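Fumarate reductase iron-sulfur subunit (Mycolicibacterium smegmatis, PDB 7D6V) probably relays electrons through its three iron-sulfur clusters from the catalytic subunit A to quinone in the mycobacterial succinate dehydrogenase Sdh1. Local coordinates at residues B[10-20]-B[90-101]. Residues are numbered along the deposited sequence; the frame is centred on the assembly and turned at random.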
loop_
_atom_site.group_PDB
_atom_site.type_symbol
_atom_site.label_atom_id
_atom_site.label_comp_id
_atom_site.label_asym_id
_atom_site.label_seq_id
_atom_site.Cartn_x
_atom_site.Cartn_y
_atom_site.Cartn_z
ATOM N N VAL B 10 26.059 -5.845 -0.904
ATOM C CA VAL B 10 25.273 -4.730 -1.427
ATOM C C VAL B 10 25.952 -4.089 -2.634
ATOM O O VAL B 10 27.176 -3.910 -2.664
ATOM C CB VAL B 10 25.048 -3.696 -0.309
ATOM C CG1 VAL B 10 24.322 -2.469 -0.831
ATOM C CG2 VAL B 10 24.290 -4.321 0.845
ATOM N N TRP B 11 25.145 -3.723 -3.634
ATOM C CA TRP B 11 25.640 -3.071 -4.843
ATOM C C TRP B 11 25.840 -1.575 -4.613
ATOM O O TRP B 11 24.941 -0.889 -4.118
ATOM C CB TRP B 11 24.662 -3.292 -5.999
ATOM C CG TRP B 11 25.156 -2.803 -7.333
ATOM C CD1 TRP B 11 25.864 -3.516 -8.252
ATOM C CD2 TRP B 11 24.978 -1.495 -7.895
ATOM N NE1 TRP B 11 26.139 -2.738 -9.346
ATOM C CE2 TRP B 11 25.609 -1.492 -9.151
ATOM C CE3 TRP B 11 24.353 -0.327 -7.454
ATOM C CZ2 TRP B 11 25.627 -0.370 -9.972
ATOM C CZ3 TRP B 11 24.374 0.783 -8.268
ATOM C CH2 TRP B 11 25.007 0.756 -9.511
ATOM N N ARG B 12 27.017 -1.068 -4.980
ATOM C CA ARG B 12 27.351 0.345 -4.850
ATOM C C ARG B 12 27.730 0.919 -6.208
ATOM O O ARG B 12 28.398 0.258 -7.004
ATOM C CB ARG B 12 28.514 0.567 -3.870
ATOM C CG ARG B 12 28.378 -0.119 -2.531
ATOM C CD ARG B 12 27.261 0.466 -1.692
ATOM N NE ARG B 12 27.281 1.924 -1.656
ATOM C CZ ARG B 12 27.900 2.647 -0.729
ATOM N NH1 ARG B 12 27.857 3.968 -0.778
ATOM N NH2 ARG B 12 28.573 2.049 0.242
ATOM N N GLY B 13 27.311 2.146 -6.468
ATOM C CA GLY B 13 27.678 2.829 -7.690
ATOM C C GLY B 13 26.599 3.803 -8.110
ATOM O O GLY B 13 25.695 4.124 -7.347
ATOM N N ASP B 14 26.721 4.271 -9.347
ATOM C CA ASP B 14 25.751 5.187 -9.942
ATOM C C ASP B 14 25.603 4.818 -11.415
ATOM O O ASP B 14 26.006 3.736 -11.852
ATOM C CB ASP B 14 26.156 6.654 -9.722
ATOM C CG ASP B 14 27.562 6.962 -10.202
ATOM O OD1 ASP B 14 28.268 7.722 -9.510
ATOM O OD2 ASP B 14 27.966 6.456 -11.266
ATOM N N ASP B 15 25.010 5.724 -12.194
ATOM C CA ASP B 15 24.735 5.472 -13.603
ATOM C C ASP B 15 25.991 5.330 -14.454
ATOM O O ASP B 15 25.886 4.884 -15.600
ATOM C CB ASP B 15 23.860 6.589 -14.172
ATOM C CG ASP B 15 24.471 7.963 -13.981
ATOM O OD1 ASP B 15 23.904 8.943 -14.511
ATOM O OD2 ASP B 15 25.511 8.070 -13.300
ATOM N N THR B 16 27.162 5.698 -13.940
ATOM C CA THR B 16 28.407 5.559 -14.684
ATOM C C THR B 16 29.099 4.222 -14.455
ATOM O O THR B 16 30.135 3.966 -15.075
ATOM C CB THR B 16 29.373 6.693 -14.327
ATOM O OG1 THR B 16 29.672 6.648 -12.927
ATOM C CG2 THR B 16 28.770 8.040 -14.675
ATOM N N GLY B 17 28.564 3.375 -13.595
ATOM C CA GLY B 17 29.165 2.089 -13.292
ATOM C C GLY B 17 28.992 1.749 -11.826
ATOM O O GLY B 17 28.686 2.595 -10.988
ATOM N N GLY B 18 29.200 0.478 -11.507
ATOM C CA GLY B 18 28.993 0.042 -10.141
ATOM C C GLY B 18 29.563 -1.337 -9.913
ATOM O O GLY B 18 30.146 -1.951 -10.809
ATOM N N GLU B 19 29.370 -1.822 -8.691
ATOM C CA GLU B 19 30.015 -3.038 -8.221
ATOM C C GLU B 19 29.333 -3.491 -6.942
ATOM O O GLU B 19 28.745 -2.682 -6.222
ATOM C CB GLU B 19 31.507 -2.793 -7.969
ATOM C CG GLU B 19 32.378 -4.017 -8.019
ATOM C CD GLU B 19 33.808 -3.696 -7.651
ATOM O OE1 GLU B 19 34.043 -2.595 -7.114
ATOM O OE2 GLU B 19 34.695 -4.541 -7.891
ATOM N N LEU B 20 29.418 -4.789 -6.669
ATOM C CA LEU B 20 28.972 -5.322 -5.390
ATOM C C LEU B 20 30.086 -5.187 -4.361
ATOM O O LEU B 20 31.267 -5.343 -4.681
ATOM C CB LEU B 20 28.561 -6.787 -5.523
ATOM C CG LEU B 20 27.385 -7.128 -6.437
ATOM C CD1 LEU B 20 27.337 -8.621 -6.695
ATOM C CD2 LEU B 20 26.078 -6.651 -5.850
ATOM N N THR B 90 20.655 -5.538 -4.425
ATOM C CA THR B 90 20.889 -4.699 -5.590
ATOM C C THR B 90 19.644 -3.874 -5.866
ATOM O O THR B 90 18.548 -4.222 -5.418
ATOM C CB THR B 90 21.237 -5.535 -6.833
ATOM O OG1 THR B 90 20.062 -6.194 -7.316
ATOM C CG2 THR B 90 22.304 -6.562 -6.520
ATOM N N PRO B 91 19.779 -2.765 -6.591
ATOM C CA PRO B 91 18.596 -1.995 -6.987
ATOM C C PRO B 91 17.792 -2.727 -8.050
ATOM O O PRO B 91 18.200 -3.755 -8.594
ATOM C CB PRO B 91 19.189 -0.696 -7.532
ATOM C CG PRO B 91 20.542 -1.082 -7.993
ATOM C CD PRO B 91 21.023 -2.107 -7.020
ATOM N N LEU B 92 16.613 -2.181 -8.334
ATOM C CA LEU B 92 15.787 -2.701 -9.414
ATOM C C LEU B 92 16.526 -2.583 -10.740
ATOM O O LEU B 92 17.117 -1.545 -11.046
ATOM C CB LEU B 92 14.462 -1.945 -9.472
ATOM C CG LEU B 92 13.621 -1.919 -8.197
ATOM C CD1 LEU B 92 12.331 -1.167 -8.433
ATOM C CD2 LEU B 92 13.331 -3.326 -7.723
ATOM N N ARG B 93 16.491 -3.652 -11.531
ATOM C CA ARG B 93 17.279 -3.740 -12.751
ATOM C C ARG B 93 16.507 -3.347 -14.002
ATOM O O ARG B 93 17.047 -3.468 -15.102
ATOM C CB ARG B 93 17.838 -5.154 -12.917
ATOM C CG ARG B 93 18.969 -5.482 -11.966
ATOM C CD ARG B 93 19.497 -6.882 -12.199
ATOM N NE ARG B 93 20.545 -6.907 -13.213
ATOM C CZ ARG B 93 21.101 -8.016 -13.683
ATOM N NH1 ARG B 93 20.711 -9.195 -13.230
ATOM N NH2 ARG B 93 22.050 -7.948 -14.602
ATOM N N THR B 94 15.263 -2.891 -13.869
ATOM C CA THR B 94 14.475 -2.458 -15.016
ATOM C C THR B 94 14.531 -0.956 -15.244
ATOM O O THR B 94 14.368 -0.502 -16.381
ATOM C CB THR B 94 13.014 -2.894 -14.843
ATOM O OG1 THR B 94 12.972 -4.297 -14.571
ATOM C CG2 THR B 94 12.206 -2.618 -16.095
ATOM N N PHE B 95 14.783 -0.178 -14.205
ATOM C CA PHE B 95 14.759 1.268 -14.280
ATOM C C PHE B 95 16.166 1.835 -14.184
ATOM O O PHE B 95 17.079 1.176 -13.677
ATOM C CB PHE B 95 13.877 1.833 -13.161
ATOM C CG PHE B 95 12.497 1.248 -13.138
ATOM C CD1 PHE B 95 11.624 1.465 -14.186
ATOM C CD2 PHE B 95 12.081 0.457 -12.084
ATOM C CE1 PHE B 95 10.361 0.919 -14.177
ATOM C CE2 PHE B 95 10.817 -0.091 -12.069
ATOM C CZ PHE B 95 9.957 0.140 -13.116
ATOM N N PRO B 96 16.393 3.043 -14.701
ATOM C CA PRO B 96 17.725 3.646 -14.595
ATOM C C PRO B 96 18.119 3.854 -13.143
ATOM O O PRO B 96 17.300 4.233 -12.305
ATOM C CB PRO B 96 17.575 4.979 -15.337
ATOM C CG PRO B 96 16.374 4.818 -16.183
ATOM C CD PRO B 96 15.462 3.906 -15.446
ATOM N N VAL B 97 19.387 3.609 -12.854
ATOM C CA VAL B 97 19.896 3.660 -11.490
ATOM C C VAL B 97 20.264 5.097 -11.145
ATOM O O VAL B 97 20.968 5.771 -11.904
ATOM C CB VAL B 97 21.095 2.711 -11.317
ATOM C CG1 VAL B 97 22.171 2.988 -12.352
ATOM C CG2 VAL B 97 21.665 2.818 -9.921
ATOM N N MET B 98 19.751 5.584 -10.014
ATOM C CA MET B 98 20.191 6.875 -9.497
ATOM C C MET B 98 21.491 6.723 -8.721
ATOM O O MET B 98 22.521 7.298 -9.087
ATOM C CB MET B 98 19.108 7.486 -8.604
ATOM C CG MET B 98 18.001 8.202 -9.345
ATOM S SD MET B 98 16.672 8.689 -8.233
ATOM C CE MET B 98 15.643 9.651 -9.332
ATOM N N ARG B 99 21.457 5.940 -7.651
ATOM C CA ARG B 99 22.645 5.615 -6.882
ATOM C C ARG B 99 22.445 4.209 -6.325
ATOM O O ARG B 99 21.648 3.435 -6.862
ATOM C CB ARG B 99 22.910 6.690 -5.816
ATOM C CG ARG B 99 24.381 6.882 -5.526
ATOM C CD ARG B 99 24.608 7.660 -4.259
ATOM N NE ARG B 99 25.986 7.538 -3.806
ATOM C CZ ARG B 99 26.378 7.739 -2.556
ATOM N NH1 ARG B 99 25.493 8.080 -1.632
ATOM N NH2 ARG B 99 27.655 7.600 -2.232
ATOM N N ASP B 100 23.144 3.890 -5.233
ATOM C CA ASP B 100 23.372 2.511 -4.808
ATOM C C ASP B 100 22.141 1.612 -4.904
ATOM O O ASP B 100 22.133 0.639 -5.663
ATOM C CB ASP B 100 23.911 2.521 -3.376
ATOM C CG ASP B 100 24.976 3.571 -3.166
ATOM O OD1 ASP B 100 25.975 3.566 -3.912
ATOM O OD2 ASP B 100 24.816 4.410 -2.260
ATOM N N LEU B 101 21.082 1.922 -4.161
ATOM C CA LEU B 101 19.877 1.099 -4.185
ATOM C C LEU B 101 18.662 1.858 -4.694
ATOM O O LEU B 101 17.541 1.351 -4.593
ATOM C CB LEU B 101 19.585 0.527 -2.797
ATOM C CG LEU B 101 20.606 -0.450 -2.212
ATOM C CD1 LEU B 101 20.135 -0.955 -0.865
ATOM C CD2 LEU B 101 20.866 -1.603 -3.160
#
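D100 is the polar centre of this contact, its OD1 accepting from both R12 and G13. R12 NE gives D100 OD1 a nearly straight salt-bridge hydrogen bond (3.1 Å, 173°), entering from above the carboxylate plane, so that guanidinium and carboxylate stand almost perpendicular. Bends at chi2 (-68°) and chi3 fold the arginine chain back to make this approach possible. G13 N donates to the anti lone pair of the same oxygen, D100 OD1 (3.2 Å); a short acid can thus accept from a strand edge and a side chain together. A weak bond from R12 NH1 to D100 OD2 (3.4 Å) adds to the grip, but the main partner of OD2 is the backbone N of A49. R99 adds only a long charge contact, D100 OD2 lying over a face of its guanidinium, 3.7 Å from NE. Backbone angles open essentially to glycine alone explain G13, whose carbonyl O also receives a CA-H...O contact from R99 CA (3.4 Å).

Apolar packing is led by W11. With CG anti to the backbone N (chi1 -173°), the indole extends toward 90-101: CE3 meets P91 CD at 3.8 Å, the proline ring crossing at about a right angle, and CZ3 meets V97 CG2. D100 O lies at the ring edge beside CE3. The compact branched valine also turns CG1 toward D14 and D15, at the start of the turn joining the hairpin strands. At the indole edge, L20 CD2 touches T90 CG2 (3.8 Å). W11 NE1 donates to Q20 O of the membrane anchor subunit.

Hairpin 10-20 of the 2Fe-2S domain meets 90-101 mainly through side chains set against backbone, without a backbone-to-backbone ladder, strand 10-14 running roughly across strand 97-99. With R12, G13 N and A49 N donating and R99 nearby, the D100 carboxylate is probably stabilised as the anion.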